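Local coordinates for protein synaptotagmin-1 (Arabidopsis thaliana, PDB 7ATP) that helps keep the plasma membrane intact during freezing and osmotic stress, and probably binds calcium and phospholipids through the C2 domain described here, at residues V7-V12 against E61-V66; K106-E111 against V134-K139. All coordinates share one frame; numbering follows the deposited sequence.

Interaction 1: residues V7-V12 against E61-V66; sequences VGIVHV and EFKFSV
V7 and G8 both face V66, and their two backbone nitrogens converge on V66 O, which defines a classic beta bulge. It lies at one end of the antiparallel pairing of strands 8-18 and 57-66 in one sheet of the C2 beta-sandwich. The bond from V7 N to V66 O is 2.9 Å long, whereas that from G8 N is weak. G8 then accepts V66 N on its own oxygen, and V66 CB sits tightly against G8 O at 3.2 Å.

I9 forms a non-hydrogen-bonded pair with S65. Its CG2 branch lies 3.4 Å from F64 O and also meets K63 CB, while CD1 reaches S65 OG at 3.7 Å. V10 turns to the other side of the sheet, where L97 and L136 also pack on it. With CG1 between the backbone N and the carbonyl carbon (chi1 53°), that methyl touches both F64 CB and V66 CG2. V10 and F64 also exchange two backbone hydrogen bonds.

H11, on the same face as I9, runs alongside K63 and points the same way. K63 CB stands over one face of the imidazole, offset toward the rim, and K63 CE comes within 3.9 Å of H11 NE2. The two basic ends, H11 NE2 and K63 NZ, are 4.8 Å apart, which would be expected to disfavour a protonated ring.

V12 closes the segment with two short backbone bonds to F62 and a side chain that also packs on L74 and F76 of the facing sheet. F64, which has a cation-pi partner in K45, presents its ring edge here: V12 CG2 lies near the ring plane, 3.4 Å from F64 CE1.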
loop_
_atom_site.group_PDB
_atom_site.type_symbol
_atom_site.label_atom_id
_atom_site.label_comp_id
_atom_site.label_asym_id
_atom_site.label_seq_id
_atom_site.Cartn_x
_atom_site.Cartn_y
_atom_site.Cartn_z
ATOM N N VAL A 7 -6.221 11.841 16.678
ATOM C CA VAL A 7 -6.980 12.998 16.222
ATOM C C VAL A 7 -7.873 12.689 15.026
ATOM O O VAL A 7 -8.672 13.542 14.632
ATOM C CB VAL A 7 -6.042 14.179 15.894
ATOM C CG1 VAL A 7 -4.986 14.336 16.984
ATOM C CG2 VAL A 7 -5.383 13.987 14.533
ATOM N N GLY A 8 -7.778 11.499 14.446
ATOM C CA GLY A 8 -8.568 11.172 13.270
ATOM C C GLY A 8 -8.211 9.801 12.736
ATOM O O GLY A 8 -7.270 9.141 13.194
ATOM N N ILE A 9 -8.995 9.370 11.751
ATOM C CA ILE A 9 -8.797 8.083 11.101
ATOM C C ILE A 9 -8.716 8.310 9.602
ATOM O O ILE A 9 -9.457 9.126 9.044
ATOM C CB ILE A 9 -9.930 7.092 11.427
ATOM C CG1 ILE A 9 -10.105 6.940 12.940
ATOM C CG2 ILE A 9 -9.652 5.754 10.786
ATOM C CD1 ILE A 9 -9.231 5.881 13.567
ATOM N N VAL A 10 -7.806 7.604 8.954
ATOM C CA VAL A 10 -7.691 7.627 7.504
ATOM C C VAL A 10 -8.143 6.276 6.986
ATOM O O VAL A 10 -7.836 5.236 7.580
ATOM C CB VAL A 10 -6.257 7.960 7.050
ATOM C CG1 VAL A 10 -5.260 7.028 7.719
ATOM C CG2 VAL A 10 -6.145 7.906 5.532
ATOM N N HIS A 11 -8.897 6.292 5.899
ATOM C CA HIS A 11 -9.414 5.080 5.291
ATOM C C HIS A 11 -8.629 4.839 4.012
ATOM O O HIS A 11 -8.654 5.666 3.099
ATOM C CB HIS A 11 -10.914 5.205 5.043
ATOM C CG HIS A 11 -11.728 5.199 6.303
ATOM N ND1 HIS A 11 -11.798 6.284 7.154
ATOM C CD2 HIS A 11 -12.501 4.237 6.860
ATOM C CE1 HIS A 11 -12.581 5.990 8.179
ATOM N NE2 HIS A 11 -13.014 4.751 8.028
ATOM N N VAL A 12 -7.907 3.719 3.963
ATOM C CA VAL A 12 -7.046 3.378 2.838
ATOM C C VAL A 12 -7.696 2.238 2.087
ATOM O O VAL A 12 -7.990 1.195 2.673
ATOM C CB VAL A 12 -5.638 2.975 3.306
ATOM C CG1 VAL A 12 -4.688 2.952 2.125
ATOM C CG2 VAL A 12 -5.139 3.917 4.349
ATOM N N GLU A 61 -9.889 -2.516 1.928
ATOM C CA GLU A 61 -9.944 -1.291 2.713
ATOM C C GLU A 61 -9.350 -1.522 4.091
ATOM O O GLU A 61 -9.682 -2.505 4.758
ATOM C CB GLU A 61 -11.385 -0.796 2.861
ATOM C CG GLU A 61 -12.202 -0.911 1.598
ATOM C CD GLU A 61 -13.526 -0.180 1.718
ATOM O OE1 GLU A 61 -14.554 -0.850 1.959
ATOM O OE2 GLU A 61 -13.529 1.068 1.600
ATOM N N PHE A 62 -8.495 -0.609 4.519
ATOM C CA PHE A 62 -7.927 -0.630 5.854
ATOM C C PHE A 62 -8.125 0.749 6.462
ATOM O O PHE A 62 -8.411 1.711 5.753
ATOM C CB PHE A 62 -6.450 -1.014 5.810
ATOM C CG PHE A 62 -6.204 -2.289 5.063
ATOM C CD1 PHE A 62 -6.119 -3.492 5.738
ATOM C CD2 PHE A 62 -6.135 -2.290 3.680
ATOM C CE1 PHE A 62 -5.928 -4.706 5.040
ATOM C CE2 PHE A 62 -5.950 -3.473 2.974
ATOM C CZ PHE A 62 -5.840 -4.696 3.655
ATOM N N LYS A 63 -7.984 0.837 7.782
ATOM C CA LYS A 63 -8.101 2.100 8.485
ATOM C C LYS A 63 -6.985 2.213 9.505
ATOM O O LYS A 63 -6.558 1.216 10.096
ATOM C CB LYS A 63 -9.472 2.255 9.182
ATOM C CG LYS A 63 -9.601 1.498 10.493
ATOM C CD LYS A 63 -10.892 1.847 11.194
ATOM C CE LYS A 63 -12.054 1.735 10.235
ATOM N NZ LYS A 63 -13.081 0.789 10.736
ATOM N N PHE A 64 -6.535 3.452 9.717
ATOM C CA PHE A 64 -5.391 3.753 10.559
ATOM C C PHE A 64 -5.698 4.906 11.503
ATOM O O PHE A 64 -6.252 5.928 11.087
ATOM C CB PHE A 64 -4.184 4.137 9.718
ATOM C CG PHE A 64 -3.711 3.057 8.835
ATOM C CD1 PHE A 64 -4.215 2.922 7.560
ATOM C CD2 PHE A 64 -2.749 2.166 9.280
ATOM C CE1 PHE A 64 -3.764 1.924 6.747
ATOM C CE2 PHE A 64 -2.294 1.165 8.471
ATOM C CZ PHE A 64 -2.799 1.038 7.205
ATOM N N SER A 65 -5.281 4.749 12.763
ATOM C CA SER A 65 -5.399 5.801 13.768
ATOM C C SER A 65 -4.374 6.888 13.486
ATOM O O SER A 65 -3.168 6.668 13.644
ATOM C CB SER A 65 -5.193 5.223 15.163
ATOM O OG SER A 65 -6.400 5.245 15.898
ATOM N N VAL A 66 -4.851 8.061 13.077
ATOM C CA VAL A 66 -3.972 9.198 12.821
ATOM C C VAL A 66 -3.687 9.920 14.130
ATOM O O VAL A 66 -4.607 10.254 14.885
ATOM C CB VAL A 66 -4.600 10.154 11.797
ATOM C CG1 VAL A 66 -3.684 11.348 11.559
ATOM C CG2 VAL A 66 -4.876 9.424 10.512
#

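Interaction 2: residues K106-E111 against V134-K139; sequences KAFTLE and VELLYK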
loop_
_atom_site.group_PDB
_atom_site.type_symbol
_atom_site.label_atom_id
_atom_site.label_comp_id
_atom_site.label_asym_id
_atom_site.label_seq_id
_atom_site.Cartn_x
_atom_site.Cartn_y
_atom_site.Cartn_z
ATOM N N LYS A 106 -10.106 10.578 -2.427
ATOM C CA LYS A 106 -8.950 10.956 -3.232
ATOM C C LYS A 106 -8.155 9.723 -3.635
ATOM O O LYS A 106 -7.732 8.941 -2.778
ATOM C CB LYS A 106 -8.047 11.934 -2.473
ATOM C CG LYS A 106 -7.126 12.767 -3.370
ATOM C CD LYS A 106 -6.531 13.951 -2.613
ATOM C CE LYS A 106 -6.071 15.042 -3.564
ATOM N NZ LYS A 106 -5.113 14.527 -4.575
ATOM N N ALA A 107 -7.935 9.563 -4.932
ATOM C CA ALA A 107 -7.171 8.440 -5.444
ATOM C C ALA A 107 -5.723 8.839 -5.658
ATOM O O ALA A 107 -5.372 10.015 -5.699
ATOM C CB ALA A 107 -7.771 7.935 -6.754
ATOM N N PHE A 108 -4.869 7.834 -5.797
ATOM C CA PHE A 108 -3.474 8.089 -6.109
ATOM C C PHE A 108 -2.943 6.922 -6.920
ATOM O O PHE A 108 -3.498 5.822 -6.902
ATOM C CB PHE A 108 -2.614 8.267 -4.851
ATOM C CG PHE A 108 -3.037 9.404 -3.974
ATOM C CD1 PHE A 108 -2.489 10.659 -4.140
ATOM C CD2 PHE A 108 -3.966 9.205 -2.968
ATOM C CE1 PHE A 108 -2.869 11.700 -3.333
ATOM C CE2 PHE A 108 -4.349 10.232 -2.160
ATOM C CZ PHE A 108 -3.802 11.493 -2.341
ATOM N N THR A 109 -1.848 7.168 -7.624
ATOM C CA THR A 109 -1.174 6.106 -8.359
ATOM C C THR A 109 0.308 6.243 -8.036
ATOM O O THR A 109 0.941 7.224 -8.429
ATOM C CB THR A 109 -1.448 6.202 -9.851
ATOM O OG1 THR A 109 -2.824 6.546 -10.053
ATOM C CG2 THR A 109 -1.185 4.855 -10.506
ATOM N N LEU A 110 0.844 5.283 -7.293
ATOM C CA LEU A 110 2.226 5.326 -6.843
ATOM C C LEU A 110 3.076 4.409 -7.709
ATOM O O LEU A 110 2.689 3.274 -7.995
ATOM C CB LEU A 110 2.345 4.898 -5.381
ATOM C CG LEU A 110 1.265 5.370 -4.415
ATOM C CD1 LEU A 110 1.470 4.748 -3.041
ATOM C CD2 LEU A 110 1.265 6.885 -4.332
ATOM N N GLU A 111 4.230 4.912 -8.129
ATOM C CA GLU A 111 5.200 4.089 -8.835
ATOM C C GLU A 111 6.027 3.320 -7.812
ATOM O O GLU A 111 6.383 3.850 -6.755
ATOM C CB GLU A 111 6.110 4.951 -9.721
ATOM C CG GLU A 111 5.441 6.207 -10.308
ATOM C CD GLU A 111 5.222 6.134 -11.815
ATOM O OE1 GLU A 111 5.534 5.081 -12.420
ATOM O OE2 GLU A 111 4.738 7.133 -12.392
ATOM N N VAL A 134 -4.107 3.564 -5.076
ATOM C CA VAL A 134 -4.734 3.564 -3.764
ATOM C C VAL A 134 -5.721 4.719 -3.706
ATOM O O VAL A 134 -5.644 5.660 -4.493
ATOM C CB VAL A 134 -3.697 3.679 -2.636
ATOM C CG1 VAL A 134 -2.843 2.424 -2.568
ATOM C CG2 VAL A 134 -2.812 4.861 -2.887
ATOM N N GLU A 135 -6.676 4.621 -2.781
ATOM C CA GLU A 135 -7.598 5.700 -2.441
ATOM C C GLU A 135 -7.501 5.974 -0.954
ATOM O O GLU A 135 -7.361 5.046 -0.148
ATOM C CB GLU A 135 -9.065 5.380 -2.757
ATOM C CG GLU A 135 -9.466 5.467 -4.214
ATOM C CD GLU A 135 -10.855 4.893 -4.460
ATOM O OE1 GLU A 135 -11.751 5.107 -3.607
ATOM O OE2 GLU A 135 -11.044 4.214 -5.498
ATOM N N LEU A 136 -7.581 7.247 -0.598
ATOM C CA LEU A 136 -7.550 7.674 0.784
ATOM C C LEU A 136 -8.763 8.534 1.089
ATOM O O LEU A 136 -9.214 9.316 0.249
ATOM C CB LEU A 136 -6.296 8.467 1.083
ATOM C CG LEU A 136 -5.110 7.632 1.522
ATOM C CD1 LEU A 136 -4.610 6.749 0.406
ATOM C CD2 LEU A 136 -4.036 8.583 1.948
ATOM N N LEU A 137 -9.277 8.386 2.306
ATOM C CA LEU A 137 -10.366 9.225 2.795
ATOM C C LEU A 137 -10.074 9.511 4.260
ATOM O O LEU A 137 -10.025 8.584 5.076
ATOM C CB LEU A 137 -11.714 8.535 2.611
ATOM C CG LEU A 137 -13.005 9.316 2.804
ATOM C CD1 LEU A 137 -14.050 8.829 1.805
ATOM C CD2 LEU A 137 -13.491 9.123 4.225
ATOM N N TYR A 138 -9.835 10.778 4.576
ATOM C CA TYR A 138 -9.525 11.209 5.930
ATOM C C TYR A 138 -10.785 11.707 6.613
ATOM O O TYR A 138 -11.585 12.423 6.013
ATOM C CB TYR A 138 -8.480 12.320 5.946
ATOM C CG TYR A 138 -8.110 12.741 7.345
ATOM C CD1 TYR A 138 -7.881 11.793 8.329
ATOM C CD2 TYR A 138 -7.982 14.082 7.684
ATOM C CE1 TYR A 138 -7.539 12.154 9.611
ATOM C CE2 TYR A 138 -7.639 14.459 8.971
ATOM C CZ TYR A 138 -7.417 13.488 9.933
ATOM O OH TYR A 138 -7.075 13.843 11.222
ATOM N N LYS A 139 -10.944 11.331 7.870
ATOM C CA LYS A 139 -12.079 11.768 8.659
ATOM C C LYS A 139 -11.628 12.073 10.084
ATOM O O LYS A 139 -11.237 11.164 10.825
ATOM C CB LYS A 139 -13.189 10.714 8.628
ATOM C CG LYS A 139 -14.146 10.876 7.445
ATOM C CD LYS A 139 -15.321 9.901 7.507
ATOM C CE LYS A 139 -16.655 10.633 7.332
ATOM N NZ LYS A 139 -16.726 11.421 6.067
#
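F108 and V134 face each other as an antiparallel hydrogen-bonded pair, and their first torsions decide how they touch. V134 has CG1 anti to the carbonyl carbon (chi1 -68°), which leaves CG2 between the backbone N and the carbonyl carbon and brings V134 CG2 to 3.9 Å from F108 CB. V134 CG2 also receives L110 CD1 at 4.3 Å; L110 leaves its strand on the same face as F108 and V134.

F108 has CG anti to the carbonyl carbon (chi1 -60°), and the ring leans back along its own strand toward K106, meeting L136 diagonally across the pairing. L136 CB meets the ring at its edge, near the plane, 4.2 Å from F108 CE2, and the two side chains cross at about a right angle. L95 of strand 88-96 touches F108, V134 and L136, and F76 of strand 73-80 touches L110 and V134. The face carrying F108, V134 and L136 is thus the one turned to the second sheet of the C2 beta-sandwich, and strand 106-111 is the outermost strand on its side.

On the other face A107 pairs with E135 at a CA-to-CA separation of 4.1 Å. A107 CB rests on E135 CG at 3.9 Å, and the glutamate carboxylate makes a weak, long ion pair with K13. K106 contributes mainly backbone: CB approaches L136 O, after which the chain leads away toward a weak, long ion pair with E99.

Four backbone bonds fix the register. K106 N reaches L136 O at 3.1 Å and L136 N returns to K106 O at 2.8 Å. F108 N bonds V134 O at 2.7 Å, and the fourth bond runs from V134 N to F108 O.

Starting from the N terminus, strand 8-18 comes first, and interaction 1 closes the loop of 48 residues that runs from its opening half to strand 57-66. Only after that loop is complete does the chain reach strand 106-111; interaction 2 then closes the shorter loop of 22 residues to strand 131-140. The two loops follow in series, neither nesting nor crossing. They meet in space because strands 8-18 and 131-140 are neighbours in one sheet: H11 N lies 2.7 Å from L137 O and I9 O lies 2.9 Å from K139 N, both probable hydrogen bonds. Interactions 1 and 2 thereby attach the two outermost strands to this central pair, their centres 12 Å apart.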